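Local coordinates for uncharacterized protein (Methanothermobacter thermautotrophicus, PDB 1IHN) that is of unknown function, a small archaeal protein of the DUF498/DUF598 family, at residues 51-56 with 106-111; 55-58 with 64-67. One frame throughout, in Å; residues are numbered along the deposited sequence.

Both contacts fasten the short helix 52-58 to one face of the mixed sheet, and their centres lie 6 Å apart. Contact 1 sets the earlier part of the helix on strand 105-109; contact 2 sets its end on strand 64-68, and both include Glu55 and Glu56 in their helical segments. The two strands are parallel neighbours, with probable hydrogen bonds of 3.0 Å from Ile66 N to Ala106 O and from Ile108 N to Ile66 O. Leu57 of contact 2 bridges to contact 1, its CD1 lying 3.7 Å from Ile108 CG1. No ligand or known active site accompanies these contacts, which are largely buried, with Leu58 of contact 2 at an exposed margin.

Contact 1 (51-56 with 106-111); sequences EEELEE and AAIIHV
Ile108 extends from the sheet toward the helix, and nearly everything in the contact happens at one methyl group, CD1. Ile108 CD1 meets Leu54 CD2 at 3.7 Å. It also lies 3.8 Å from Glu53 O, so that the methyl rests against the helix backbone as well as a side chain. Glu53 CB stands a little further off, 4.4 Å from Ile108 CD1. The isoleucine reaches this far because CG1 lies anti to its carbonyl carbon (chi1 -62°) and the chain then runs on extended to CD1 (chi2 -175°). Leu54 meets it obliquely and with one branch: its CD2 does the touching, whereas its CD1 stays 6.1 Å from Ile108 CD1 and the side chain also packs on Phe79. In fold terms, helix 52-58 covers one face of the five-stranded mixed sheet, and strand 105-109 is the middle strand of that sheet, so Ile108 presents a central position to the helix while Ala107 points to the other face. The CA atoms of Leu54 and Ile108 remain 8.2 Å apart, with no hydrogen bond between the segments. Away from this apolar centre the helix becomes acidic. The carboxylate of Glu53 is buried but has partners, a hydrogen bond to Ser39 and a salt bridge to Arg34. Glu52, partly exposed, forms a salt bridge with Lys42 of helix 36-43, and the looser, solvent side carries Glu55, exposed on the helix, while Glu51 just ahead of it is exposed too.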
# COMPACT_ATOMS: atom_id res chain seq x y z
N GLU A 51 -12.71 1.10 -2.92
CA GLU A 51 -12.58 1.09 -1.47
C GLU A 51 -12.61 -0.34 -0.95
O GLU A 51 -12.08 -0.62 0.12
CB GLU A 51 -13.71 1.89 -0.81
CG GLU A 51 -13.57 1.95 0.71
CD GLU A 51 -14.70 2.69 1.40
OE1 GLU A 51 -15.87 2.32 1.20
OE2 GLU A 51 -14.40 3.65 2.15
N GLU A 52 -13.21 -1.23 -1.73
CA GLU A 52 -13.28 -2.63 -1.34
C GLU A 52 -11.87 -3.20 -1.14
O GLU A 52 -11.69 -4.16 -0.39
CB GLU A 52 -14.01 -3.46 -2.40
CG GLU A 52 -15.47 -3.10 -2.62
CD GLU A 52 -15.69 -2.12 -3.76
OE1 GLU A 52 -15.38 -0.92 -3.60
OE2 GLU A 52 -16.15 -2.57 -4.83
N GLU A 53 -10.88 -2.63 -1.82
CA GLU A 53 -9.51 -3.11 -1.68
C GLU A 53 -9.00 -2.95 -0.25
O GLU A 53 -8.13 -3.71 0.19
CB GLU A 53 -8.57 -2.39 -2.65
CG GLU A 53 -8.59 -2.96 -4.06
CD GLU A 53 -7.36 -2.59 -4.89
OE1 GLU A 53 -6.23 -2.82 -4.42
OE2 GLU A 53 -7.53 -2.07 -6.01
N LEU A 54 -9.54 -1.98 0.48
CA LEU A 54 -9.15 -1.72 1.87
C LEU A 54 -9.87 -2.63 2.86
O LEU A 54 -9.42 -2.82 3.99
CB LEU A 54 -9.46 -0.27 2.25
CG LEU A 54 -8.80 0.87 1.48
CD1 LEU A 54 -9.39 2.19 1.96
CD2 LEU A 54 -7.29 0.85 1.70
N GLU A 55 -11.00 -3.19 2.42
CA GLU A 55 -11.81 -4.06 3.26
C GLU A 55 -11.03 -5.14 4.00
O GLU A 55 -11.26 -5.37 5.19
CB GLU A 55 -12.93 -4.69 2.43
CG GLU A 55 -14.00 -5.41 3.26
CD GLU A 55 -15.27 -5.70 2.47
OE1 GLU A 55 -15.19 -6.36 1.42
OE2 GLU A 55 -16.36 -5.27 2.92
N GLU A 56 -10.10 -5.80 3.32
CA GLU A 56 -9.32 -6.85 3.97
C GLU A 56 -8.43 -6.29 5.08
O GLU A 56 -8.07 -7.00 6.00
CB GLU A 56 -8.47 -7.62 2.95
CG GLU A 56 -7.28 -6.86 2.36
CD GLU A 56 -6.37 -7.77 1.53
OE1 GLU A 56 -5.92 -8.81 2.06
OE2 GLU A 56 -6.10 -7.46 0.35
N ALA A 106 -0.75 -0.57 8.25
CA ALA A 106 -0.96 -1.46 7.13
C ALA A 106 -0.82 -0.59 5.88
O ALA A 106 -1.00 0.62 5.94
CB ALA A 106 -2.34 -2.08 7.19
N ALA A 107 -0.49 -1.21 4.75
CA ALA A 107 -0.34 -0.44 3.53
C ALA A 107 -0.63 -1.22 2.26
O ALA A 107 -0.62 -2.45 2.24
CB ALA A 107 1.08 0.13 3.46
N ILE A 108 -0.94 -0.47 1.21
CA ILE A 108 -1.18 -1.02 -0.11
C ILE A 108 -0.25 -0.17 -0.95
O ILE A 108 -0.39 1.05 -1.02
CB ILE A 108 -2.64 -0.82 -0.58
CG1 ILE A 108 -3.60 -1.55 0.36
CG2 ILE A 108 -2.78 -1.33 -2.01
CD1 ILE A 108 -5.06 -1.52 -0.08
N ILE A 109 0.72 -0.83 -1.58
CA ILE A 109 1.72 -0.16 -2.38
C ILE A 109 1.62 -0.45 -3.87
O ILE A 109 1.51 -1.60 -4.28
CB ILE A 109 3.14 -0.56 -1.93
CG1 ILE A 109 3.32 -0.28 -0.43
CG2 ILE A 109 4.19 0.15 -2.79
CD1 ILE A 109 3.34 1.19 -0.06
N HIS A 110 1.67 0.62 -4.67
CA HIS A 110 1.63 0.51 -6.12
C HIS A 110 3.07 0.80 -6.55
O HIS A 110 3.60 1.88 -6.28
CB HIS A 110 0.67 1.56 -6.69
CG HIS A 110 0.55 1.53 -8.19
ND1 HIS A 110 0.27 0.38 -8.89
CD2 HIS A 110 0.61 2.52 -9.11
CE1 HIS A 110 0.16 0.66 -10.17
NE2 HIS A 110 0.37 1.95 -10.33
N VAL A 111 3.71 -0.17 -7.21
CA VAL A 111 5.11 0.00 -7.61
C VAL A 111 5.40 0.74 -8.92
O VAL A 111 6.54 1.08 -9.19
CB VAL A 111 5.84 -1.36 -7.67
CG1 VAL A 111 5.98 -1.91 -6.26
CG2 VAL A 111 5.07 -2.34 -8.55

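Contact 2 (55-58 with 64-67); sequences EELL and SIII
Leu58 and Ile65 meet through single methyl groups, Leu58 CD2 lying 4.0 Å from Ile65 CD1. Their side chains cross at about a right angle and touch at the branch ends. Leu57 takes the same methyl from nearer the helix backbone, with its CB 4.2 Å from Ile65 CD1. Thus one isoleucine is held against two successive leucines at the end of helix 52-58. Ile65 has CG1 anti to its carbonyl carbon (chi1 -69°), and an extended second torsion carries CD1 to the helix, the CA atoms of Leu57 and Ile65 being 8.1 Å apart. Leu57 CB points at the strand and its side chain continues over the sheet, where it also covers Ala106 and touches Val24 and His26. Leu58, by contrast, sits at the exposed margin and brings only one branch in.

Behind this first shell, strand 64-68 is fixed on both edges. Ile65 bonds through its backbone to Thr84 on one side, and Ser64 and Ile66 bond to Ala106 on the other. Ile66 points to the opposite face of the sheet, where it packs on helix 88-100 at Ala91, Arg94, Tyr95 and Glu98; Ser64 OG is hydrogen-bonded to Glu98 of that helix. The strand is therefore sandwiched between two helices. Only five residues, none of them helix or strand, connect the helix to the strand it packs on. With no polar bond crossing it and its methyl contacts at 4.0 Å or more, the attachment probably rests on dispersion and, on the Leu57 side, exclusion of water rather than on directional bonding.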
# COMPACT_ATOMS: atom_id res chain seq x y z
N GLU A 55 -11.00 -3.19 2.42
CA GLU A 55 -11.81 -4.06 3.26
C GLU A 55 -11.03 -5.14 4.00
O GLU A 55 -11.26 -5.37 5.19
CB GLU A 55 -12.93 -4.69 2.43
CG GLU A 55 -14.00 -5.41 3.26
CD GLU A 55 -15.27 -5.70 2.47
OE1 GLU A 55 -15.19 -6.36 1.42
OE2 GLU A 55 -16.36 -5.27 2.92
N GLU A 56 -10.10 -5.80 3.32
CA GLU A 56 -9.32 -6.85 3.97
C GLU A 56 -8.43 -6.29 5.08
O GLU A 56 -8.07 -7.00 6.00
CB GLU A 56 -8.47 -7.62 2.95
CG GLU A 56 -7.28 -6.86 2.36
CD GLU A 56 -6.37 -7.77 1.53
OE1 GLU A 56 -5.92 -8.81 2.06
OE2 GLU A 56 -6.10 -7.46 0.35
N LEU A 57 -8.10 -5.01 4.99
CA LEU A 57 -7.25 -4.39 6.00
C LEU A 57 -8.04 -3.89 7.21
O LEU A 57 -7.56 -3.95 8.34
CB LEU A 57 -6.46 -3.23 5.40
CG LEU A 57 -5.42 -3.62 4.34
CD1 LEU A 57 -4.68 -2.37 3.85
CD2 LEU A 57 -4.43 -4.63 4.95
N LEU A 58 -9.26 -3.41 6.96
CA LEU A 58 -10.12 -2.89 8.02
C LEU A 58 -10.38 -3.92 9.12
O LEU A 58 -10.66 -3.57 10.26
CB LEU A 58 -11.45 -2.42 7.43
CG LEU A 58 -11.35 -1.34 6.35
CD1 LEU A 58 -12.73 -1.05 5.79
CD2 LEU A 58 -10.73 -0.08 6.93
N SER A 64 -3.67 3.13 11.23
CA SER A 64 -3.32 3.93 10.06
C SER A 64 -3.12 3.08 8.82
O SER A 64 -2.47 2.03 8.86
CB SER A 64 -2.04 4.73 10.34
OG SER A 64 -1.54 5.34 9.16
N ILE A 65 -3.70 3.55 7.72
CA ILE A 65 -3.57 2.86 6.45
C ILE A 65 -2.86 3.79 5.49
O ILE A 65 -3.31 4.91 5.24
CB ILE A 65 -4.94 2.49 5.85
CG1 ILE A 65 -5.60 1.39 6.70
CG2 ILE A 65 -4.75 2.02 4.42
CD1 ILE A 65 -6.95 0.92 6.17
N ILE A 66 -1.73 3.33 4.96
CA ILE A 66 -0.96 4.12 4.02
C ILE A 66 -1.10 3.52 2.64
O ILE A 66 -0.96 2.31 2.45
CB ILE A 66 0.53 4.14 4.40
CG1 ILE A 66 0.69 4.72 5.81
CG2 ILE A 66 1.31 4.96 3.38
CD1 ILE A 66 2.12 4.79 6.30
N ILE A 67 -1.39 4.37 1.66
CA ILE A 67 -1.53 3.92 0.29
C ILE A 67 -0.45 4.56 -0.56
O ILE A 67 -0.36 5.79 -0.65
CB ILE A 67 -2.91 4.30 -0.28
CG1 ILE A 67 -4.00 3.58 0.51
CG2 ILE A 67 -2.99 3.95 -1.76
CD1 ILE A 67 -5.40 3.92 0.08